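Local atomic coordinates of FAD-binding oxidoreductase (PDB entry 7PBG), a protein that oxidises 4-ethylphenol and probably related 4-alkylphenols, dehydrogenating the alkyl side chain with the help of a covalently bound FAD. Residues P61-T64 with E65-Q68; P451-R454 with K455-D459; A507-P510 with N511-N515. All blocks are in the same frame, centred on the assembly; numbering follows the deposited sequence.

Contact 1: residues P61-T64 with E65-Q68; sequences PGST and EDVQ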
ATOM      1  N   PRO A  61      11.204   0.680  27.940  1.00 19.44           N
ATOM      2  CA  PRO A  61       9.941   1.298  28.249  1.00 18.78           C
ATOM      3  C   PRO A  61       8.803   0.293  28.438  1.00 20.47           C
ATOM      4  O   PRO A  61       8.818  -0.750  27.782  1.00 19.69           O
ATOM      5  CB  PRO A  61       9.627   2.225  27.065  1.00 21.59           C
ATOM      6  CG  PRO A  61      10.697   1.986  26.038  1.00 23.38           C
ATOM      7  CD  PRO A  61      11.679   0.970  26.579  1.00 21.72           C
ATOM      8  N   GLY A  62       7.867   0.651  29.315  1.00 19.20           N
ATOM      9  CA  GLY A  62       6.794  -0.240  29.784  1.00 20.46           C
ATOM     10  C   GLY A  62       5.464   0.037  29.117  1.00 21.26           C
ATOM     11  O   GLY A  62       4.538  -0.771  29.333  1.00 22.89           O
ATOM     12  N   SER A  63       5.357   1.114  28.327  1.00 21.05           N
ATOM     13  CA  SER A  63       4.066   1.675  27.850  1.00 21.17           C
ATOM     14  C   SER A  63       4.321   2.780  26.830  1.00 18.89           C
ATOM     15  O   SER A  63       5.419   3.360  26.824  1.00 20.00           O
ATOM     16  CB  SER A  63       3.237   2.210  28.957  1.00 19.23           C
ATOM     17  OG  SER A  63       3.823   3.401  29.451  1.00 20.98           O
ATOM     18  N   THR A  64       3.316   3.109  26.040  1.00 19.35           N
ATOM     19  CA  THR A  64       3.341   4.286  25.145  1.00 17.64           C
ATOM     20  C   THR A  64       3.718   5.537  25.985  1.00 19.48           C
ATOM     21  O   THR A  64       4.547   6.354  25.520  1.00 20.44           O
ATOM     22  CB  THR A  64       1.985   4.464  24.473  1.00 16.46           C
ATOM     23  OG1 THR A  64       1.718   3.238  23.771  1.00 18.94           O
ATOM     24  CG2 THR A  64       2.004   5.642  23.505  1.00 16.74           C
ATOM     25  N   GLU A  65       3.136   5.690  27.180  1.00 20.48           N
ATOM     26  CA  GLU A  65       3.429   6.897  27.998  1.00 22.47           C
ATOM     27  C   GLU A  65       4.935   6.969  28.291  1.00 22.84           C
ATOM     28  O   GLU A  65       5.514   8.089  28.264  1.00 23.03           O
ATOM     29  CB  GLU A  65       2.613   6.887  29.288  1.00 26.05           C
ATOM     30  CG  GLU A  65       2.777   8.171  30.080  1.00 32.95           C
ATOM     31  CD  GLU A  65       1.828   8.308  31.265  1.00 40.01           C
ATOM     32  OE1 GLU A  65       0.990   7.403  31.469  1.00 45.56           O
ATOM     33  OE2 GLU A  65       1.917   9.330  31.967  1.00 49.39           O
ATOM     34  N   ASP A  66       5.542   5.847  28.658  1.00 20.46           N
ATOM     35  CA  ASP A  66       7.006   5.796  28.942  1.00 20.65           C
ATOM     36  C   ASP A  66       7.732   6.287  27.682  1.00 19.76           C
ATOM     37  O   ASP A  66       8.624   7.117  27.766  1.00 19.88           O
ATOM     38  CB  ASP A  66       7.506   4.406  29.299  1.00 21.19           C
ATOM     39  CG  ASP A  66       7.204   3.971  30.726  1.00 23.12           C
ATOM     40  OD1 ASP A  66       6.573   4.747  31.476  1.00 23.86           O
ATOM     41  OD2 ASP A  66       7.632   2.866  31.079  1.00 23.32           O
ATOM     42  N   VAL A  67       7.404   5.728  26.532  1.00 18.36           N
ATOM     43  CA  VAL A  67       8.019   6.200  25.250  1.00 19.88           C
ATOM     44  C   VAL A  67       7.865   7.721  25.112  1.00 21.62           C
ATOM     45  O   VAL A  67       8.861   8.422  24.760  1.00 21.38           O
ATOM     46  CB  VAL A  67       7.470   5.431  24.032  1.00 19.17           C
ATOM     47  CG1 VAL A  67       8.073   5.982  22.749  1.00 19.75           C
ATOM     48  CG2 VAL A  67       7.782   3.972  24.145  1.00 18.36           C
ATOM     49  N   GLN A  68       6.677   8.274  25.357  1.00 19.74           N
ATOM     50  CA  GLN A  68       6.468   9.739  25.211  1.00 20.28           C
ATOM     51  C   GLN A  68       7.433  10.508  26.123  1.00 21.72           C
ATOM     52  O   GLN A  68       7.993  11.506  25.685  1.00 20.61           O
ATOM     53  CB  GLN A  68       5.047  10.158  25.552  1.00 22.13           C
ATOM     54  CG  GLN A  68       4.015   9.457  24.695  1.00 24.67           C
ATOM     55  CD  GLN A  68       2.638   9.890  25.118  1.00 26.27           C
ATOM     56  OE1 GLN A  68       1.985   9.188  25.894  1.00 28.08           O
ATOM     57  NE2 GLN A  68       2.241  11.089  24.690  1.00 27.92           N
TER
HETATM   58  O   HOH W   1       5.041   1.587  32.066  1.00 38.29           O

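Contact 2: residues P451-R454 with K455-D459; sequences PASR and KETLD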
ATOM      1  N   PRO A 451      38.441  -9.209  11.967  1.00 25.48           N
ATOM      2  CA  PRO A 451      38.460  -7.918  11.278  1.00 26.05           C
ATOM      3  C   PRO A 451      38.783  -7.972   9.776  1.00 25.34           C
ATOM      4  O   PRO A 451      38.247  -7.155   9.014  1.00 24.31           O
ATOM      5  CB  PRO A 451      39.512  -7.109  12.068  1.00 28.76           C
ATOM      6  CG  PRO A 451      39.476  -7.734  13.463  1.00 28.86           C
ATOM      7  CD  PRO A 451      39.244  -9.219  13.202  1.00 28.92           C
ATOM      8  N   ALA A 452      39.635  -8.899   9.340  1.00 25.89           N
ATOM      9  CA  ALA A 452      39.985  -9.040   7.906  1.00 24.55           C
ATOM     10  C   ALA A 452      38.736  -9.485   7.149  1.00 23.51           C
ATOM     11  O   ALA A 452      38.516  -9.010   6.026  1.00 22.06           O
ATOM     12  CB  ALA A 452      41.126 -10.035   7.720  1.00 29.90           C
ATOM     13  N   SER A 453      37.952 -10.384   7.728  1.00 21.46           N
ATOM     14  CA  SER A 453      36.744 -10.941   7.066  1.00 21.96           C
ATOM     15  C   SER A 453      35.670  -9.843   7.021  1.00 22.37           C
ATOM     16  O   SER A 453      34.991  -9.725   5.979  1.00 22.50           O
ATOM     17  CB  SER A 453      36.227 -12.175   7.733  1.00 25.40           C
ATOM     18  OG  SER A 453      35.169 -12.733   6.966  1.00 27.42           O
ATOM     19  N   ARG A 454      35.559  -9.054   8.090  1.00 22.62           N
ATOM     20  CA  ARG A 454      34.632  -7.896   8.133  1.00 20.95           C
ATOM     21  C   ARG A 454      35.012  -6.975   6.957  1.00 22.59           C
ATOM     22  O   ARG A 454      34.135  -6.554   6.179  1.00 21.76           O
ATOM     23  CB  ARG A 454      34.711  -7.153   9.469  1.00 21.09           C
ATOM     24  CG  ARG A 454      34.247  -7.951  10.684  1.00 21.69           C
ATOM     25  CD  ARG A 454      34.460  -7.095  11.921  1.00 22.79           C
ATOM     26  NE  ARG A 454      34.189  -7.862  13.124  1.00 25.72           N
ATOM     27  CZ  ARG A 454      34.666  -7.629  14.322  1.00 28.06           C
ATOM     28  NH1 ARG A 454      35.406  -6.556  14.567  1.00 28.55           N
ATOM     29  NH2 ARG A 454      34.330  -8.442  15.303  1.00 30.41           N
ATOM     30  N   LYS A 455      36.292  -6.660   6.785  1.00 22.92           N
ATOM     31  CA  LYS A 455      36.702  -5.658   5.759  1.00 24.73           C
ATOM     32  C   LYS A 455      36.441  -6.211   4.360  1.00 24.03           C
ATOM     33  O   LYS A 455      35.918  -5.456   3.497  1.00 25.72           O
ATOM     34  CB  LYS A 455      38.187  -5.303   5.893  1.00 28.29           C
ATOM     35  CG  LYS A 455      38.715  -4.438   4.756  1.00 30.20           C
ATOM     36  CD  LYS A 455      40.087  -3.886   5.041  1.00 35.44           C
ATOM     37  CE  LYS A 455      40.927  -3.718   3.790  1.00 38.89           C
ATOM     38  NZ  LYS A 455      40.254  -2.855   2.799  1.00 38.13           N
ATOM     39  N   GLU A 456      36.734  -7.490   4.131  1.00 22.24           N
ATOM     40  CA  GLU A 456      36.516  -8.132   2.823  1.00 23.79           C
ATOM     41  C   GLU A 456      35.020  -8.065   2.520  1.00 23.54           C
ATOM     42  O   GLU A 456      34.671  -7.775   1.389  1.00 21.17           O
ATOM     43  CB  GLU A 456      36.990  -9.583   2.786  1.00 26.99           C
ATOM     44  CG  GLU A 456      38.512  -9.728   2.679  1.00 32.03           C
ATOM     45  CD  GLU A 456      39.135  -8.857   1.600  1.00 36.58           C
ATOM     46  OE1 GLU A 456      40.008  -8.004   1.945  1.00 44.85           O
ATOM     47  OE2 GLU A 456      38.718  -8.980   0.442  1.00 33.84           O
ATOM     48  N   THR A 457      34.186  -8.335   3.520  1.00 20.99           N
ATOM     49  CA  THR A 457      32.718  -8.344   3.317  1.00 20.31           C
ATOM     50  C   THR A 457      32.217  -6.946   2.985  1.00 20.39           C
ATOM     51  O   THR A 457      31.412  -6.799   2.059  1.00 21.89           O
ATOM     52  CB  THR A 457      32.010  -8.918   4.538  1.00 20.11           C
ATOM     53  OG1 THR A 457      32.562 -10.223   4.684  1.00 22.24           O
ATOM     54  CG2 THR A 457      30.508  -8.993   4.356  1.00 21.39           C
ATOM     55  N   LEU A 458      32.656  -5.948   3.746  1.00 19.92           N
ATOM     56  CA  LEU A 458      32.258  -4.560   3.473  1.00 20.67           C
ATOM     57  C   LEU A 458      32.771  -4.134   2.101  1.00 22.95           C
ATOM     58  O   LEU A 458      31.969  -3.547   1.326  1.00 22.66           O
ATOM     59  CB  LEU A 458      32.809  -3.639   4.552  1.00 20.55           C
ATOM     60  CG  LEU A 458      32.489  -2.170   4.339  1.00 21.09           C
ATOM     61  CD1 LEU A 458      30.992  -1.940   4.108  1.00 20.81           C
ATOM     62  CD2 LEU A 458      33.012  -1.348   5.505  1.00 23.16           C
ATOM     63  N   ASP A 459      34.056  -4.342   1.796  1.00 20.41           N
ATOM     64  CA  ASP A 459      34.600  -3.948   0.469  1.00 22.86           C
ATOM     65  C   ASP A 459      33.834  -4.637  -0.656  1.00 21.40           C
ATOM     66  O   ASP A 459      33.510  -3.967  -1.658  1.00 22.47           O
ATOM     67  CB  ASP A 459      36.072  -4.298   0.343  1.00 23.35           C
ATOM     68  CG  ASP A 459      36.959  -3.424   1.202  1.00 27.98           C
ATOM     69  OD1 ASP A 459      36.434  -2.440   1.779  1.00 26.98           O
ATOM     70  OD2 ASP A 459      38.168  -3.775   1.315  1.00 30.21           O
TER
HETATM   71  O   HOH W   2      40.823  -7.833   4.839  1.00 39.44           O

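Contact 3: residues A507-P510 with N511-N515; sequences ALDP and NGILN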
ATOM      1  N   ALA A 507      10.510  18.405   9.400  1.00 25.35           N
ATOM      2  CA  ALA A 507       9.105  18.752   9.698  1.00 26.21           C
ATOM      3  C   ALA A 507       8.660  17.979  10.936  1.00 25.19           C
ATOM      4  O   ALA A 507       8.098  18.585  11.849  1.00 25.07           O
ATOM      5  CB  ALA A 507       8.214  18.451   8.520  1.00 27.87           C
ATOM      6  N   LEU A 508       8.958  16.686  10.966  1.00 22.55           N
ATOM      7  CA  LEU A 508       8.402  15.794  11.985  1.00 23.97           C
ATOM      8  C   LEU A 508       9.353  15.655  13.164  1.00 23.85           C
ATOM      9  O   LEU A 508       8.888  15.154  14.218  1.00 20.60           O
ATOM     10  CB  LEU A 508       8.135  14.443  11.329  1.00 24.62           C
ATOM     11  CG  LEU A 508       7.022  14.409  10.284  1.00 25.62           C
ATOM     12  CD1 LEU A 508       6.823  12.984   9.808  1.00 22.81           C
ATOM     13  CD2 LEU A 508       5.725  14.960  10.830  1.00 26.88           C
ATOM     14  N   ASP A 509      10.615  16.008  12.994  1.00 24.13           N
ATOM     15  CA  ASP A 509      11.635  15.826  14.056  1.00 23.84           C
ATOM     16  C   ASP A 509      12.555  17.041  14.034  1.00 23.37           C
ATOM     17  O   ASP A 509      13.715  16.952  13.642  1.00 21.19           O
ATOM     18  CB  ASP A 509      12.356  14.486  13.873  1.00 24.08           C
ATOM     19  CG  ASP A 509      13.361  14.145  14.983  1.00 25.57           C
ATOM     20  OD1 ASP A 509      13.420  14.879  16.019  1.00 22.10           O
ATOM     21  OD2 ASP A 509      14.136  13.204  14.754  1.00 24.80           O
ATOM     22  N   PRO A 510      12.056  18.222  14.457  1.00 25.42           N
ATOM     23  CA  PRO A 510      12.825  19.456  14.314  1.00 26.25           C
ATOM     24  C   PRO A 510      14.140  19.428  15.087  1.00 24.60           C
ATOM     25  O   PRO A 510      15.033  20.095  14.666  1.00 25.72           O
ATOM     26  CB  PRO A 510      11.924  20.582  14.864  1.00 27.45           C
ATOM     27  CG  PRO A 510      10.713  19.900  15.457  1.00 26.85           C
ATOM     28  CD  PRO A 510      10.691  18.467  14.945  1.00 27.11           C
ATOM     29  N   ASN A 511      14.198  18.718  16.230  1.00 22.65           N
ATOM     30  CA  ASN A 511      15.443  18.639  17.019  1.00 23.34           C
ATOM     31  C   ASN A 511      16.331  17.482  16.517  1.00 22.77           C
ATOM     32  O   ASN A 511      17.444  17.318  17.047  1.00 24.65           O
ATOM     33  CB  ASN A 511      15.128  18.506  18.500  1.00 24.44           C
ATOM     34  CG  ASN A 511      14.485  19.770  19.031  1.00 29.61           C
ATOM     35  OD1 ASN A 511      14.875  20.880  18.650  1.00 27.51           O
ATOM     36  ND2 ASN A 511      13.520  19.596  19.911  1.00 27.13           N
ATOM     37  N   GLY A 512      15.868  16.676  15.554  1.00 20.49           N
ATOM     38  CA  GLY A 512      16.689  15.627  14.917  1.00 20.76           C
ATOM     39  C   GLY A 512      17.155  14.573  15.927  1.00 21.44           C
ATOM     40  O   GLY A 512      18.307  14.159  15.870  1.00 24.06           O
ATOM     41  N   ILE A 513      16.245  14.098  16.774  1.00 21.26           N
ATOM     42  CA  ILE A 513      16.497  13.140  17.870  1.00 21.74           C
ATOM     43  C   ILE A 513      16.429  11.710  17.342  1.00 23.28           C
ATOM     44  O   ILE A 513      17.145  10.875  17.894  1.00 23.49           O
ATOM     45  CB  ILE A 513      15.458  13.346  18.986  1.00 27.72           C
ATOM     46  CG1 ILE A 513      15.630  14.712  19.633  1.00 31.77           C
ATOM     47  CG2 ILE A 513      15.501  12.219  19.991  1.00 33.95           C
ATOM     48  CD1 ILE A 513      17.041  15.018  19.956  1.00 31.74           C
ATOM     49  N   LEU A 514      15.522  11.401  16.421  1.00 20.32           N
ATOM     50  CA  LEU A 514      15.334   9.968  16.055  1.00 21.47           C
ATOM     51  C   LEU A 514      16.406   9.482  15.079  1.00 21.28           C
ATOM     52  O   LEU A 514      16.485  10.049  13.948  1.00 20.58           O
ATOM     53  CB  LEU A 514      13.931   9.753  15.505  1.00 21.39           C
ATOM     54  CG  LEU A 514      12.803  10.068  16.476  1.00 22.24           C
ATOM     55  CD1 LEU A 514      11.472   9.580  15.893  1.00 24.65           C
ATOM     56  CD2 LEU A 514      13.004   9.397  17.845  1.00 22.67           C
ATOM     57  N   ASN A 515      17.173   8.469  15.525  1.00 20.99           N
ATOM     58  CA  ASN A 515      18.168   7.641  14.789  1.00 19.35           C
ATOM     59  C   ASN A 515      18.642   8.369  13.545  1.00 17.96           C
ATOM     60  O   ASN A 515      18.318   8.028  12.434  1.00 20.03           O
ATOM     61  CB  ASN A 515      17.634   6.255  14.376  1.00 18.25           C
ATOM     62  CG  ASN A 515      18.703   5.222  14.060  1.00 18.36           C
ATOM     63  OD1 ASN A 515      19.857   5.321  14.496  1.00 20.69           O
ATOM     64  ND2 ASN A 515      18.317   4.188  13.298  1.00 17.51           N
TER
HETATM   65  O   HOH W   3      12.280  16.791  17.509  1.00 26.06           O

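Contact 1: residues P61-T64 with E65-Q68
S63 and D66 reach past each other at the start of helix 64-77, each side chain turned back toward the main chain of the other's segment. The hydroxyl of S63 lies between its own backbone N and carbonyl carbon (chi1 71°), which aims OG at the first turn, where it accepts a nearly straight hydrogen bond from D66 N at 3.1 Å. The carboxylate of D66 swings in the reverse direction, and its OD2 takes the N-H of G62 at 2.8 Å. That donor arrives on the anti side of OD2, about 26° out of the carboxylate plane, so the group is approached obliquely. A water donates to the same OD2 and lies within weak bonding distance of S63 OG, linking the two side chains.

The device is a serine N-cap, here with an aspartate at N3 that grips the amide one residue before the cap; a classical capping box would use the amide of the cap residue itself. It opens the helix of a beta-alpha-beta crossover, between strands 57-59 and 81-84 of the FAD-binding domain. Putting an alanine at D66 would probably leave the G62 amide without its acceptor and the preceding loop less firmly tied to the helix, and would remove a negative charge that is likely to suit this helix end.

Beneath the polar pair, P61 lies obliquely across V67, its CB 3.9 Å from V67 CG2, while the same CB rests against CB of D66 at 3.8 Å. On another flank, Q68 CG passes over T64 O at 3.3 Å. The polar ends of T64 and Q68 look elsewhere, to E183 OE1 and the carbonyl of G189, and both side chains lean on V185 of strand 179-186.

Contact 2: residues P451-R454 with K455-D459
T457 is turned about its first torsion (chi1 -58°) so that OG1 stands beside its own backbone N and faces S453, one turn earlier in the helix. OG1 donates to S453 O at 2.8 Å, in addition to the ordinary helical bond from T457 N to the same oxygen at 2.9 Å. The two donors come from opposite faces of the carbonyl plane, each tilted from it, so one acceptor is gripped twice and the threonine hydroxyl finds its partner without leaving the helix. This is a familiar way in which a threonine inside a helix satisfies its side chain.

With E456 CG beside its own backbone N (chi1 -76°), CG lies 3.4 Å from A452 O. The bend at the second torsion then turns the carboxylate, whose OE1 takes a water at 3.0 Å that also donates to A452 O, a bridge which supplements the backbone bond from E456 N. The other carboxylate oxygen, OE2, is held by H423 ND1.

K455 runs out from the helix and curls in its outer part, bringing NZ 2.7 Å from D459 OD2, on the syn lone pair of that oxygen. This i to i+4 salt bridge spans one turn of the helix and probably offsets the two opposite charges. R454, extended from CG to NE, leaves the helix instead and gives NE to the carbonyl of T448 and NH1 to D49 in a salt bridge.

The first turns of helix 451-470 thus have a charged outer face and an inner one lying on the sheet: S453 and T457 rest on Y446 of strand 438-447, S453 OG takes the amide of D447 where that strand ends, and T457 and L458 lean on F396 of strand 393-402.

Contact 3: residues A507-P510 with N511-N515
D509 spreads its carboxylate across two successive backbone amides, those of I513 and L514, and this fork is the tight part of the turn. OD1 accepts from I513 N at 3.0 Å and OD2 from L514 N at 2.8 Å, both bonds fairly straight. Each donor comes to the syn side of its oxygen, a little out of the carboxylate plane. With CG swung opposite the backbone N (chi1 -176°), the side chain reaches forward over the residues that follow helix 492-508, and CB of L514 comes to rest 3.5 Å from OD2. OD2 also forms a salt bridge with K505, whose NZ meets the carbonyl of L514 as well; this neighbouring cation is likely to favour the ionised carboxylate.

Within this frame the main chain makes a type I beta turn from D509 to G512, closed by G512 N on D509 O at 2.9 Å. The closing amide sits well above the carbonyl plane. G512 takes positive phi, a conformation that favours glycine, and so lets the chain turn on toward I513. The Asp-Pro turn, with its glycine and the asparagine beyond, is consistent with the C-terminal region of an FAD-linked oxidase.

The other side is looser. P510 and N511 are exposed, and a water spans the turn there, donating to D509 OD1 at 2.7 Å and accepting from N511 N at 3.0 Å. The side-chain ND2 of N511 bonds to OD1 of N75 on helix 64-77.

Beyond the turn the chain joins the FAD-binding part of the fold: I513 packs on A74 and N75 of that helix and pairs by backbone bonds with L81 of strand 81-84, while at the end of helix 492-508 A507 packs on A507 of the second subunit.

Overall arrangement
Contact 3 is the most buried of the three, contact 1 is partly buried, and contact 2 lies at the surface. Contacts 1 and 3 both meet helix 64-77: contact 1 caps its start, and contact 3 brings the C-terminal chain against its far end. The nearest atoms of contacts 1 and 3 are about 8 Å apart. Contact 2 belongs to the same C-terminal FAD-linked oxidase region as contact 3, yet their centres are about 33 Å apart. In contacts 1 and 3 an aspartate grips backbone amides at a helix end or turn. Contact 2, inside a helix, instead adds a threonine hydroxyl as second donor to a helical carbonyl and places its salt bridge on the outer face.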